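Local coordinates for protein type II restriction enzyme SfiI (PDB 2EZV) that recognises double-stranded 5'-GGCCN(5)GGCC-3' as a tetrameric restriction endonuclease and cuts it into fragments with terminal 5'-phosphates, at residues D[68-73]-D[142-147]; D[92-97]-D[150-155]; D[200-205]-D[223-228]. All coordinates share one frame; numbering follows the deposited sequence.

Contacts 1 and 2 share one mixed sheet of the PDDEXK-type nuclease, their centres 7 Å apart. They are joined through the hairpin of strands 141-145 and 151-167: Leu144 O lies 2.8 Å from Leu152 N, and Leu142 O 2.8 Å from Ala154 N, both probable hydrogen bonds. Strand 93-104, which enters contact 2, later carries Asp100 and Ala101, which bind calcium together with Asp79. Contact 3 stands apart, its centre 34 Å from that of contact 1 and 29 Å from that of contact 2. It is also closest to the DNA, its nearest atom about 3 Å away, against about 18 Å for contact 1 and 15 Å for contact 2.

Contact 1 (D[68-73]-D[142-147]); sequences YPINRR and LMLQSA
Arg72 and Ile70 reach from the loop between helix 49-62 and strand 80-86 onto Leu142, Met143 and Leu144, in the first strand of a beta hairpin belonging to the mixed sheet of this PDDEXK-type nuclease. Arg72 can be followed outward atom by atom. Its CB and CG slant across the end of Leu144, with CG 3.8 Å from Leu144 CD2. The chain then bends at chi2 (-55°), and beyond the bend NE and CZ carry the guanidinium on to the strand. At the tip, Arg72 NH1 touches two leucine methyls in directions roughly at right angles, Leu142 CD2 at 3.1 Å and Leu144 CD2 at 3.3 Å. The same NH1 makes a weak hydrogen bond to Met143 O (3.3 Å, N-H...O angle 143°), meeting all three partners obliquely to the guanidinium plane.

Ile70 supplies the apolar half of the contact. Its CD1 meets Leu144 CD1 tip to tip at 3.6 Å, while Leu144 turns its other methyl to Arg72, so the two branches of one leucine serve both loop residues. The first torsion of Leu144 sets this up: CG stands opposite the carbonyl carbon (chi1 -55°), and the end of the side chain comes nearer the loop than its CB. Between the two loop side chains, Asn71 centres an inverse gamma turn, supported by a weak backbone bond from Arg72 N to Ile70 O. Within the fold, Ile70 and Leu144 both pack on Val83 and Pro94; Leu267 of a second subunit touches Ile70.

Water completes the polar grip on Met143 O: lying in plane at the guanidinium edge, it accepts from Arg72 NH2 at 2.8 Å and donates to Met143 O at 2.6 Å.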
ATOM      1  N   TYR D  68      -9.788   4.343   0.157  1.00 13.72           N
ATOM      2  CA  TYR D  68     -10.059   4.025   1.560  1.00 10.65           C
ATOM      3  C   TYR D  68     -10.633   2.620   1.754  1.00 10.95           C
ATOM      4  O   TYR D  68     -11.849   2.441   1.788  1.00 11.30           O
ATOM      5  CB  TYR D  68     -11.047   5.076   2.077  1.00 11.83           C
ATOM      6  CG  TYR D  68     -11.280   5.131   3.569  1.00 11.29           C
ATOM      7  CD1 TYR D  68     -12.097   6.125   4.112  1.00 14.54           C
ATOM      8  CD2 TYR D  68     -10.680   4.214   4.442  1.00 12.54           C
ATOM      9  CE1 TYR D  68     -12.314   6.213   5.491  1.00 15.11           C
ATOM     10  CE2 TYR D  68     -10.887   4.291   5.824  1.00 13.13           C
ATOM     11  CZ  TYR D  68     -11.704   5.296   6.342  1.00 15.63           C
ATOM     12  OH  TYR D  68     -11.896   5.407   7.705  1.00 18.26           O
ATOM     13  N   PRO D  69      -9.764   1.609   1.903  1.00 10.88           N
ATOM     14  CA  PRO D  69     -10.212   0.224   2.086  1.00 12.96           C
ATOM     15  C   PRO D  69     -11.060  -0.081   3.326  1.00 15.24           C
ATOM     16  O   PRO D  69     -10.877   0.504   4.401  1.00 16.14           O
ATOM     17  CB  PRO D  69      -8.899  -0.577   2.103  1.00 10.56           C
ATOM     18  CG  PRO D  69      -7.941   0.280   1.324  1.00  9.15           C
ATOM     19  CD  PRO D  69      -8.291   1.669   1.835  1.00 12.57           C
ATOM     20  N   ILE D  70     -11.985  -1.015   3.154  1.00 14.73           N
ATOM     21  CA  ILE D  70     -12.830  -1.470   4.243  1.00 15.42           C
ATOM     22  C   ILE D  70     -12.317  -2.872   4.548  1.00 17.82           C
ATOM     23  O   ILE D  70     -11.985  -3.637   3.627  1.00 15.37           O
ATOM     24  CB  ILE D  70     -14.318  -1.511   3.833  1.00 13.35           C
ATOM     25  CG1 ILE D  70     -14.889  -0.090   3.883  1.00 12.13           C
ATOM     26  CG2 ILE D  70     -15.091  -2.464   4.740  1.00 12.44           C
ATOM     27  CD1 ILE D  70     -16.356   0.019   3.513  1.00 13.47           C
ATOM     28  N   ASN D  71     -12.230  -3.192   5.836  1.00 17.95           N
ATOM     29  CA  ASN D  71     -11.727  -4.487   6.276  1.00 19.57           C
ATOM     30  C   ASN D  71     -12.741  -5.615   6.086  1.00 19.55           C
ATOM     31  O   ASN D  71     -13.225  -6.206   7.051  1.00 17.49           O
ATOM     32  CB  ASN D  71     -11.302  -4.391   7.743  1.00 21.15           C
ATOM     33  CG  ASN D  71     -10.641  -5.654   8.239  1.00 23.15           C
ATOM     34  OD1 ASN D  71      -9.974  -6.348   7.482  1.00 25.66           O
ATOM     35  ND2 ASN D  71     -10.807  -5.949   9.524  1.00 25.43           N
ATOM     36  N   ARG D  72     -13.050  -5.905   4.827  1.00 19.80           N
ATOM     37  CA  ARG D  72     -14.003  -6.944   4.480  1.00 20.76           C
ATOM     38  C   ARG D  72     -13.633  -7.526   3.121  1.00 21.68           C
ATOM     39  O   ARG D  72     -13.415  -6.789   2.153  1.00 22.06           O
ATOM     40  CB  ARG D  72     -15.421  -6.363   4.429  1.00 20.87           C
ATOM     41  CG  ARG D  72     -16.463  -7.199   5.151  1.00 24.82           C
ATOM     42  CD  ARG D  72     -16.473  -8.628   4.643  1.00 24.53           C
ATOM     43  NE  ARG D  72     -17.656  -9.386   5.040  1.00 25.61           N
ATOM     44  CZ  ARG D  72     -18.908  -8.980   4.856  1.00 27.31           C
ATOM     45  NH1 ARG D  72     -19.161  -7.807   4.296  1.00 30.02           N
ATOM     46  NH2 ARG D  72     -19.917  -9.772   5.183  1.00 30.31           N
ATOM     47  N   ARG D  73     -13.566  -8.848   3.051  1.00 21.45           N
ATOM     48  CA  ARG D  73     -13.209  -9.527   1.811  1.00 22.69           C
ATOM     49  C   ARG D  73     -14.126 -10.719   1.584  1.00 23.80           C
ATOM     50  O   ARG D  73     -14.702 -11.256   2.529  1.00 22.64           O
ATOM     51  CB  ARG D  73     -11.770 -10.038   1.889  1.00 21.58           C
ATOM     52  CG  ARG D  73     -10.750  -8.991   2.272  1.00 22.65           C
ATOM     53  CD  ARG D  73      -9.518  -9.634   2.879  1.00 23.95           C
ATOM     54  NE  ARG D  73      -9.237  -9.125   4.218  1.00 26.90           N
ATOM     55  CZ  ARG D  73     -10.104  -9.166   5.224  1.00 29.32           C
ATOM     56  NH1 ARG D  73     -11.303  -9.691   5.031  1.00 33.99           N
ATOM     57  NH2 ARG D  73      -9.779  -8.697   6.420  1.00 26.65           N
ATOM     58  N   LEU D 142     -23.575  -5.479  -0.190  1.00 26.85           N
ATOM     59  CA  LEU D 142     -23.042  -6.387   0.825  1.00 26.73           C
ATOM     60  C   LEU D 142     -23.191  -5.716   2.183  1.00 27.68           C
ATOM     61  O   LEU D 142     -22.678  -4.618   2.393  1.00 28.26           O
ATOM     62  CB  LEU D 142     -21.561  -6.675   0.569  1.00 25.75           C
ATOM     63  CG  LEU D 142     -20.845  -7.622   1.539  1.00 24.93           C
ATOM     64  CD1 LEU D 142     -21.428  -9.032   1.439  1.00 25.32           C
ATOM     65  CD2 LEU D 142     -19.374  -7.646   1.197  1.00 23.93           C
ATOM     66  N   MET D 143     -23.885  -6.370   3.107  1.00 27.35           N
ATOM     67  CA  MET D 143     -24.085  -5.796   4.425  1.00 26.46           C
ATOM     68  C   MET D 143     -22.814  -5.844   5.258  1.00 25.78           C
ATOM     69  O   MET D 143     -22.178  -6.891   5.383  1.00 26.35           O
ATOM     70  CB  MET D 143     -25.228  -6.519   5.149  1.00 27.82           C
ATOM     71  CG  MET D 143     -26.595  -6.278   4.524  1.00 27.96           C
ATOM     72  SD  MET D 143     -27.060  -4.526   4.561  1.00 32.51           S
ATOM     73  CE  MET D 143     -28.832  -4.644   4.723  1.00 28.45           C
ATOM     74  N   LEU D 144     -22.444  -4.697   5.813  1.00 24.21           N
ATOM     75  CA  LEU D 144     -21.252  -4.581   6.647  1.00 24.33           C
ATOM     76  C   LEU D 144     -21.706  -4.365   8.089  1.00 24.10           C
ATOM     77  O   LEU D 144     -22.721  -3.715   8.333  1.00 23.97           O
ATOM     78  CB  LEU D 144     -20.398  -3.389   6.194  1.00 24.71           C
ATOM     79  CG  LEU D 144     -19.962  -3.320   4.727  1.00 25.50           C
ATOM     80  CD1 LEU D 144     -19.186  -2.030   4.483  1.00 25.15           C
ATOM     81  CD2 LEU D 144     -19.113  -4.523   4.385  1.00 23.58           C
ATOM     82  N   GLN D 145     -20.956  -4.908   9.040  1.00 23.49           N
ATOM     83  CA  GLN D 145     -21.302  -4.774  10.448  1.00 24.04           C
ATOM     84  C   GLN D 145     -20.643  -3.557  11.084  1.00 25.17           C
ATOM     85  O   GLN D 145     -19.423  -3.529  11.259  1.00 24.75           O
ATOM     86  CB  GLN D 145     -20.876  -6.023  11.223  1.00 22.61           C
ATOM     87  CG  GLN D 145     -21.195  -5.956  12.709  1.00 23.07           C
ATOM     88  CD  GLN D 145     -22.678  -5.821  12.968  1.00 23.19           C
ATOM     89  OE1 GLN D 145     -23.463  -6.657  12.529  1.00 29.68           O
ATOM     90  NE2 GLN D 145     -23.076  -4.769  13.674  1.00 23.10           N
ATOM     91  N   SER D 146     -21.447  -2.558  11.433  1.00 25.76           N
ATOM     92  CA  SER D 146     -20.911  -1.359  12.063  1.00 26.57           C
ATOM     93  C   SER D 146     -20.559  -1.714  13.493  1.00 27.03           C
ATOM     94  O   SER D 146     -21.049  -2.705  14.030  1.00 28.06           O
ATOM     95  CB  SER D 146     -21.940  -0.222  12.057  1.00 26.73           C
ATOM     96  OG  SER D 146     -22.958  -0.433  13.018  1.00 24.64           O
ATOM     97  N   ALA D 147     -19.718  -0.897  14.109  1.00 28.11           N
ATOM     98  CA  ALA D 147     -19.289  -1.131  15.476  1.00 27.52           C
ATOM     99  C   ALA D 147     -20.185  -0.439  16.497  1.00 29.23           C
ATOM    100  O   ALA D 147     -20.077  -0.702  17.697  1.00 28.76           O
ATOM    101  CB  ALA D 147     -17.853  -0.652  15.646  1.00 27.38           C
TER
HETATM  102  O   HOH W   1     -22.631  -9.331   4.719  1.00 25.07           O

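Contact 2 (D[92-97]-D[150-155]); sequences LLPQVL and GVLPAV
Strands 93-97 and 151-155 run parallel but strongly twisted, their axes 4.0 Å apart at closest and 49° apart in direction, with a bridge pairing Gln95 and Val155. Val155 forms two backbone bonds, to the residues before and after Gln95: its N donates weakly to Pro94 O, and its O accepts an almost straight bond from Val96 N (2.6 Å, N-H...O angle 173°). Toward Gly150 the proline ring makes the contact, Pro94 CG lying 3.2 Å from the backbone Pro153 O and 4.1 Å from Leu152 CG. Ala154 CB fits between two neighbours of the other strand, 4.0 Å from Pro94 CB and 3.8 Å from Val96 CG2. The side chains of Gln95 and Val155 lie on the same face of the sheet. With CG anti to the backbone N (chi1 171°), Gln95 runs extended past Val155 O, and its amide is taken up elsewhere, OE1 by Arg84 and NE2 by Thr157 and Thr20. Trp85 of strand 80-86 touches Pro94, and Leu142 of strand 141-145 touches Val96; helix 10-41 packs on Leu93 through Val16 and on Leu97 through Thr20 and Ile24.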
ATOM      1  N   LEU D  92     -19.779   9.746   2.164  1.00 15.12           N
ATOM      2  CA  LEU D  92     -18.699   8.768   2.071  1.00 15.81           C
ATOM      3  C   LEU D  92     -19.394   7.410   1.965  1.00 17.18           C
ATOM      4  O   LEU D  92     -19.779   6.797   2.969  1.00 16.23           O
ATOM      5  CB  LEU D  92     -17.823   8.818   3.314  1.00 15.23           C
ATOM      6  CG  LEU D  92     -16.686   7.806   3.332  1.00 16.33           C
ATOM      7  CD1 LEU D  92     -15.689   8.134   2.223  1.00 12.79           C
ATOM      8  CD2 LEU D  92     -16.009   7.841   4.709  1.00 15.76           C
ATOM      9  N   LEU D  93     -19.542   6.947   0.730  1.00 16.48           N
ATOM     10  CA  LEU D  93     -20.250   5.714   0.462  1.00 16.34           C
ATOM     11  C   LEU D  93     -19.497   4.397   0.507  1.00 16.48           C
ATOM     12  O   LEU D  93     -18.469   4.221  -0.155  1.00 17.87           O
ATOM     13  CB  LEU D  93     -20.942   5.828  -0.891  1.00 16.75           C
ATOM     14  CG  LEU D  93     -21.810   7.073  -1.065  1.00 19.08           C
ATOM     15  CD1 LEU D  93     -22.432   7.068  -2.455  1.00 19.02           C
ATOM     16  CD2 LEU D  93     -22.885   7.108   0.017  1.00 18.60           C
ATOM     17  N   PRO D  94     -19.999   3.455   1.314  1.00 15.27           N
ATOM     18  CA  PRO D  94     -19.371   2.135   1.415  1.00 15.20           C
ATOM     19  C   PRO D  94     -19.679   1.481   0.048  1.00 16.69           C
ATOM     20  O   PRO D  94     -20.809   1.567  -0.455  1.00 16.04           O
ATOM     21  CB  PRO D  94     -20.120   1.488   2.580  1.00 14.23           C
ATOM     22  CG  PRO D  94     -21.487   2.127   2.489  1.00 16.46           C
ATOM     23  CD  PRO D  94     -21.148   3.574   2.227  1.00 11.69           C
ATOM     24  N   GLN D  95     -18.685   0.848  -0.567  1.00 15.66           N
ATOM     25  CA  GLN D  95     -18.896   0.269  -1.885  1.00 14.46           C
ATOM     26  C   GLN D  95     -18.144  -1.028  -2.154  1.00 15.30           C
ATOM     27  O   GLN D  95     -17.033  -1.228  -1.674  1.00 15.38           O
ATOM     28  CB  GLN D  95     -18.504   1.311  -2.938  1.00 14.71           C
ATOM     29  CG  GLN D  95     -18.454   0.838  -4.385  1.00 12.72           C
ATOM     30  CD  GLN D  95     -17.935   1.928  -5.331  1.00 17.13           C
ATOM     31  OE1 GLN D  95     -16.800   2.398  -5.196  1.00 18.69           O
ATOM     32  NE2 GLN D  95     -18.764   2.329  -6.293  1.00 16.47           N
ATOM     33  N   VAL D  96     -18.774  -1.913  -2.924  1.00 15.93           N
ATOM     34  CA  VAL D  96     -18.154  -3.168  -3.329  1.00 13.80           C
ATOM     35  C   VAL D  96     -17.857  -2.995  -4.817  1.00 14.67           C
ATOM     36  O   VAL D  96     -18.753  -3.113  -5.651  1.00 15.13           O
ATOM     37  CB  VAL D  96     -19.104  -4.370  -3.153  1.00 13.75           C
ATOM     38  CG1 VAL D  96     -18.422  -5.631  -3.646  1.00 15.24           C
ATOM     39  CG2 VAL D  96     -19.495  -4.538  -1.696  1.00 12.85           C
ATOM     40  N   LEU D  97     -16.612  -2.680  -5.160  1.00 16.60           N
ATOM     41  CA  LEU D  97     -16.268  -2.503  -6.572  1.00 17.22           C
ATOM     42  C   LEU D  97     -16.112  -3.863  -7.223  1.00 17.76           C
ATOM     43  O   LEU D  97     -15.334  -4.694  -6.752  1.00 18.14           O
ATOM     44  CB  LEU D  97     -14.963  -1.709  -6.742  1.00 15.05           C
ATOM     45  CG  LEU D  97     -14.457  -1.598  -8.193  1.00 13.61           C
ATOM     46  CD1 LEU D  97     -15.574  -1.070  -9.089  1.00 12.46           C
ATOM     47  CD2 LEU D  97     -13.252  -0.669  -8.270  1.00 11.65           C
ATOM     48  N   GLY D 150     -26.187  -1.467  13.686  1.00 33.44           N
ATOM     49  CA  GLY D 150     -26.493  -2.671  12.954  1.00 34.49           C
ATOM     50  C   GLY D 150     -25.713  -2.719  11.660  1.00 34.93           C
ATOM     51  O   GLY D 150     -24.556  -2.304  11.601  1.00 36.53           O
ATOM     52  N   VAL D 151     -26.356  -3.212  10.614  1.00 33.69           N
ATOM     53  CA  VAL D 151     -25.705  -3.340   9.328  1.00 31.95           C
ATOM     54  C   VAL D 151     -25.762  -2.080   8.477  1.00 31.38           C
ATOM     55  O   VAL D 151     -26.677  -1.266   8.596  1.00 33.10           O
ATOM     56  CB  VAL D 151     -26.308  -4.520   8.544  1.00 31.48           C
ATOM     57  CG1 VAL D 151     -26.028  -5.806   9.284  1.00 28.64           C
ATOM     58  CG2 VAL D 151     -27.815  -4.328   8.379  1.00 29.37           C
ATOM     59  N   LEU D 152     -24.757  -1.937   7.621  1.00 30.31           N
ATOM     60  CA  LEU D 152     -24.631  -0.812   6.702  1.00 28.08           C
ATOM     61  C   LEU D 152     -24.379  -1.405   5.322  1.00 25.98           C
ATOM     62  O   LEU D 152     -23.370  -2.056   5.100  1.00 26.30           O
ATOM     63  CB  LEU D 152     -23.444   0.058   7.109  1.00 28.60           C
ATOM     64  CG  LEU D 152     -23.071   1.197   6.163  1.00 28.76           C
ATOM     65  CD1 LEU D 152     -24.189   2.227   6.142  1.00 30.55           C
ATOM     66  CD2 LEU D 152     -21.771   1.835   6.624  1.00 31.33           C
ATOM     67  N   PRO D 153     -25.291  -1.182   4.372  1.00 26.01           N
ATOM     68  CA  PRO D 153     -25.106  -1.733   3.026  1.00 25.31           C
ATOM     69  C   PRO D 153     -23.999  -1.085   2.194  1.00 26.10           C
ATOM     70  O   PRO D 153     -23.935   0.142   2.075  1.00 26.25           O
ATOM     71  CB  PRO D 153     -26.481  -1.547   2.394  1.00 25.41           C
ATOM     72  CG  PRO D 153     -26.941  -0.254   3.016  1.00 26.52           C
ATOM     73  CD  PRO D 153     -26.541  -0.404   4.466  1.00 24.92           C
ATOM     74  N   ALA D 154     -23.126  -1.915   1.627  1.00 23.83           N
ATOM     75  CA  ALA D 154     -22.047  -1.423   0.778  1.00 23.09           C
ATOM     76  C   ALA D 154     -22.510  -1.633  -0.659  1.00 22.86           C
ATOM     77  O   ALA D 154     -22.608  -2.770  -1.137  1.00 21.68           O
ATOM     78  CB  ALA D 154     -20.756  -2.199   1.042  1.00 22.56           C
ATOM     79  N   VAL D 155     -22.805  -0.534  -1.339  1.00 20.68           N
ATOM     80  CA  VAL D 155     -23.285  -0.594  -2.710  1.00 21.37           C
ATOM     81  C   VAL D 155     -22.392  -1.345  -3.677  1.00 20.17           C
ATOM     82  O   VAL D 155     -21.166  -1.221  -3.655  1.00 20.99           O
ATOM     83  CB  VAL D 155     -23.475   0.797  -3.310  1.00 23.46           C
ATOM     84  CG1 VAL D 155     -24.710   0.795  -4.211  1.00 24.12           C
ATOM     85  CG2 VAL D 155     -23.563   1.827  -2.206  1.00 26.21           C
TER

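Contact 3 (D[200-205]-D[223-228]); sequences DTSFFG and FDRLKE
This mixed contact sets an aromatic-leucine pair beside an arginine, between the loop leading into strand 204-206 and the start of helix 223-229, close to the bound DNA. Its centre is a CH-pi contact: Leu226 CD1 lies over one face of the Phe203 ring, 4.0 Å from the centroid and 27° off the normal. The offset is toward the rim, where Phe203 CE1 comes within 3.6 Å of the methyl. Phe203 CG stands between the backbone N and the carbonyl carbon (chi1 44°), which brings one ring face to Leu226 and leaves Phe203 CB 3.6 Å from Arg225 CB. The closeness is consistent with the topology: in the small antiparallel sheet, central strand 219-221 pairs with strand 204-206 and runs almost directly into the helix, and Phe203 and Tyr222 share a backbone bond. Arg225, bent at chi3 (-112°), follows the loop backbone, its CD 3.3 Å from Ser202 O, which also lies in plane at the guanidinium edge. Arg225 NH2 makes a weak hydrogen bond to a DNA phosphate. Leu226 also rests on Leu184 of strand 176-186, while Phe203 CE2 sits 3.6 Å above the plane of the Phe204 ring.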
ATOM      1  N   ASP D 200     -38.593  -4.424 -25.142  1.00 41.86           N
ATOM      2  CA  ASP D 200     -38.239  -3.751 -26.378  1.00 42.12           C
ATOM      3  C   ASP D 200     -37.417  -2.504 -26.097  1.00 41.53           C
ATOM      4  O   ASP D 200     -37.024  -1.775 -27.013  1.00 41.33           O
ATOM      5  CB  ASP D 200     -39.504  -3.428 -27.159  1.00 43.61           C
ATOM      6  CG  ASP D 200     -40.248  -4.681 -27.568  1.00 44.57           C
ATOM      7  OD1 ASP D 200     -39.721  -5.429 -28.424  1.00 43.09           O
ATOM      8  OD2 ASP D 200     -41.346  -4.924 -27.017  1.00 45.55           O
ATOM      9  N   THR D 201     -37.152  -2.282 -24.812  1.00 41.10           N
ATOM     10  CA  THR D 201     -36.346  -1.158 -24.355  1.00 40.19           C
ATOM     11  C   THR D 201     -35.220  -1.723 -23.488  1.00 39.14           C
ATOM     12  O   THR D 201     -35.410  -1.963 -22.292  1.00 38.40           O
ATOM     13  CB  THR D 201     -37.179  -0.173 -23.510  1.00 41.28           C
ATOM     14  OG1 THR D 201     -38.278   0.316 -24.289  1.00 42.57           O
ATOM     15  CG2 THR D 201     -36.321   1.004 -23.067  1.00 41.04           C
ATOM     16  N   SER D 202     -34.058  -1.952 -24.100  1.00 37.29           N
ATOM     17  CA  SER D 202     -32.907  -2.495 -23.383  1.00 36.71           C
ATOM     18  C   SER D 202     -31.665  -2.594 -24.268  1.00 36.30           C
ATOM     19  O   SER D 202     -31.737  -2.409 -25.488  1.00 35.89           O
ATOM     20  CB  SER D 202     -33.219  -3.895 -22.870  1.00 36.87           C
ATOM     21  OG  SER D 202     -33.085  -4.831 -23.929  1.00 36.35           O
ATOM     22  N   PHE D 203     -30.527  -2.894 -23.641  1.00 34.46           N
ATOM     23  CA  PHE D 203     -29.278  -3.061 -24.371  1.00 33.94           C
ATOM     24  C   PHE D 203     -28.829  -4.516 -24.297  1.00 33.56           C
ATOM     25  O   PHE D 203     -27.699  -4.847 -24.646  1.00 35.04           O
ATOM     26  CB  PHE D 203     -28.181  -2.127 -23.829  1.00 32.09           C
ATOM     27  CG  PHE D 203     -28.098  -2.080 -22.329  1.00 31.33           C
ATOM     28  CD1 PHE D 203     -28.354  -0.898 -21.648  1.00 30.48           C
ATOM     29  CD2 PHE D 203     -27.760  -3.213 -21.597  1.00 30.83           C
ATOM     30  CE1 PHE D 203     -28.276  -0.843 -20.259  1.00 30.14           C
ATOM     31  CE2 PHE D 203     -27.680  -3.165 -20.208  1.00 30.43           C
ATOM     32  CZ  PHE D 203     -27.938  -1.978 -19.540  1.00 29.34           C
ATOM     33  N   PHE D 204     -29.730  -5.382 -23.844  1.00 34.10           N
ATOM     34  CA  PHE D 204     -29.445  -6.809 -23.728  1.00 35.13           C
ATOM     35  C   PHE D 204     -29.663  -7.533 -25.054  1.00 36.57           C
ATOM     36  O   PHE D 204     -30.294  -6.999 -25.968  1.00 36.89           O
ATOM     37  CB  PHE D 204     -30.328  -7.425 -22.646  1.00 34.68           C
ATOM     38  CG  PHE D 204     -29.995  -6.953 -21.261  1.00 36.64           C
ATOM     39  CD1 PHE D 204     -30.975  -6.391 -20.449  1.00 36.78           C
ATOM     40  CD2 PHE D 204     -28.698  -7.067 -20.769  1.00 36.04           C
ATOM     41  CE1 PHE D 204     -30.668  -5.948 -19.165  1.00 37.84           C
ATOM     42  CE2 PHE D 204     -28.378  -6.631 -19.491  1.00 37.25           C
ATOM     43  CZ  PHE D 204     -29.363  -6.069 -18.684  1.00 37.88           C
ATOM     44  N   GLY D 205     -29.129  -8.747 -25.158  1.00 37.50           N
ATOM     45  CA  GLY D 205     -29.274  -9.523 -26.381  1.00 38.50           C
ATOM     46  C   GLY D 205     -29.248 -11.025 -26.143  1.00 38.61           C
ATOM     47  O   GLY D 205     -29.164 -11.481 -24.999  1.00 38.37           O
ATOM     48  N   PHE D 223     -22.867  -2.768 -27.078  1.00 30.77           N
ATOM     49  CA  PHE D 223     -22.237  -1.464 -26.949  1.00 31.68           C
ATOM     50  C   PHE D 223     -23.101  -0.319 -27.457  1.00 33.77           C
ATOM     51  O   PHE D 223     -23.491   0.556 -26.680  1.00 33.44           O
ATOM     52  CB  PHE D 223     -20.882  -1.463 -27.670  1.00 28.45           C
ATOM     53  CG  PHE D 223     -19.858  -2.399 -27.058  1.00 26.72           C
ATOM     54  CD1 PHE D 223     -18.545  -2.418 -27.530  1.00 25.90           C
ATOM     55  CD2 PHE D 223     -20.204  -3.262 -26.024  1.00 25.23           C
ATOM     56  CE1 PHE D 223     -17.596  -3.283 -26.979  1.00 23.95           C
ATOM     57  CE2 PHE D 223     -19.265  -4.129 -25.468  1.00 25.85           C
ATOM     58  CZ  PHE D 223     -17.958  -4.139 -25.948  1.00 24.65           C
ATOM     59  N   ASP D 224     -23.408  -0.333 -28.751  1.00 35.53           N
ATOM     60  CA  ASP D 224     -24.207   0.722 -29.363  1.00 37.33           C
ATOM     61  C   ASP D 224     -25.524   1.007 -28.628  1.00 37.01           C
ATOM     62  O   ASP D 224     -25.933   2.160 -28.517  1.00 38.05           O
ATOM     63  CB  ASP D 224     -24.477   0.390 -30.839  1.00 40.55           C
ATOM     64  CG  ASP D 224     -25.681  -0.527 -31.034  1.00 45.08           C
ATOM     65  OD1 ASP D 224     -25.759  -1.587 -30.371  1.00 46.53           O
ATOM     66  OD2 ASP D 224     -26.553  -0.182 -31.867  1.00 47.45           O
ATOM     67  N   ARG D 225     -26.185  -0.025 -28.115  1.00 36.08           N
ATOM     68  CA  ARG D 225     -27.441   0.186 -27.400  1.00 35.86           C
ATOM     69  C   ARG D 225     -27.214   0.753 -25.993  1.00 34.81           C
ATOM     70  O   ARG D 225     -28.098   1.396 -25.426  1.00 34.56           O
ATOM     71  CB  ARG D 225     -28.223  -1.124 -27.293  1.00 36.43           C
ATOM     72  CG  ARG D 225     -29.000  -1.486 -28.548  1.00 40.10           C
ATOM     73  CD  ARG D 225     -29.939  -2.653 -28.296  1.00 40.83           C
ATOM     74  NE  ARG D 225     -29.519  -3.857 -29.009  1.00 40.70           N
ATOM     75  CZ  ARG D 225     -29.649  -5.089 -28.533  1.00 42.62           C
ATOM     76  NH1 ARG D 225     -30.191  -5.285 -27.341  1.00 43.09           N
ATOM     77  NH2 ARG D 225     -29.238  -6.124 -29.253  1.00 44.68           N
ATOM     78  N   LEU D 226     -26.031   0.519 -25.434  1.00 33.38           N
ATOM     79  CA  LEU D 226     -25.700   1.028 -24.103  1.00 32.21           C
ATOM     80  C   LEU D 226     -25.303   2.495 -24.227  1.00 31.83           C
ATOM     81  O   LEU D 226     -25.725   3.330 -23.430  1.00 32.26           O
ATOM     82  CB  LEU D 226     -24.545   0.226 -23.486  1.00 30.59           C
ATOM     83  CG  LEU D 226     -23.988   0.693 -22.131  1.00 30.03           C
ATOM     84  CD1 LEU D 226     -25.052   0.579 -21.035  1.00 27.56           C
ATOM     85  CD2 LEU D 226     -22.778  -0.145 -21.783  1.00 28.09           C
ATOM     86  N   LYS D 227     -24.500   2.800 -25.241  1.00 31.60           N
ATOM     87  CA  LYS D 227     -24.049   4.163 -25.477  1.00 32.74           C
ATOM     88  C   LYS D 227     -25.227   5.081 -25.804  1.00 33.05           C
ATOM     89  O   LYS D 227     -25.200   6.274 -25.493  1.00 33.09           O
ATOM     90  CB  LYS D 227     -23.045   4.205 -26.634  1.00 33.21           C
ATOM     91  CG  LYS D 227     -22.399   5.570 -26.808  1.00 36.02           C
ATOM     92  CD  LYS D 227     -21.502   5.646 -28.039  1.00 37.61           C
ATOM     93  CE  LYS D 227     -22.316   5.731 -29.317  1.00 39.62           C
ATOM     94  NZ  LYS D 227     -21.447   5.909 -30.513  1.00 39.46           N
ATOM     95  N   GLU D 228     -26.252   4.528 -26.447  1.00 32.10           N
ATOM     96  CA  GLU D 228     -27.427   5.315 -26.805  1.00 31.20           C
ATOM     97  C   GLU D 228     -28.250   5.608 -25.553  1.00 30.28           C
ATOM     98  O   GLU D 228     -28.717   6.731 -25.349  1.00 29.77           O
ATOM     99  CB  GLU D 228     -28.270   4.570 -27.828  1.00 30.78           C
TER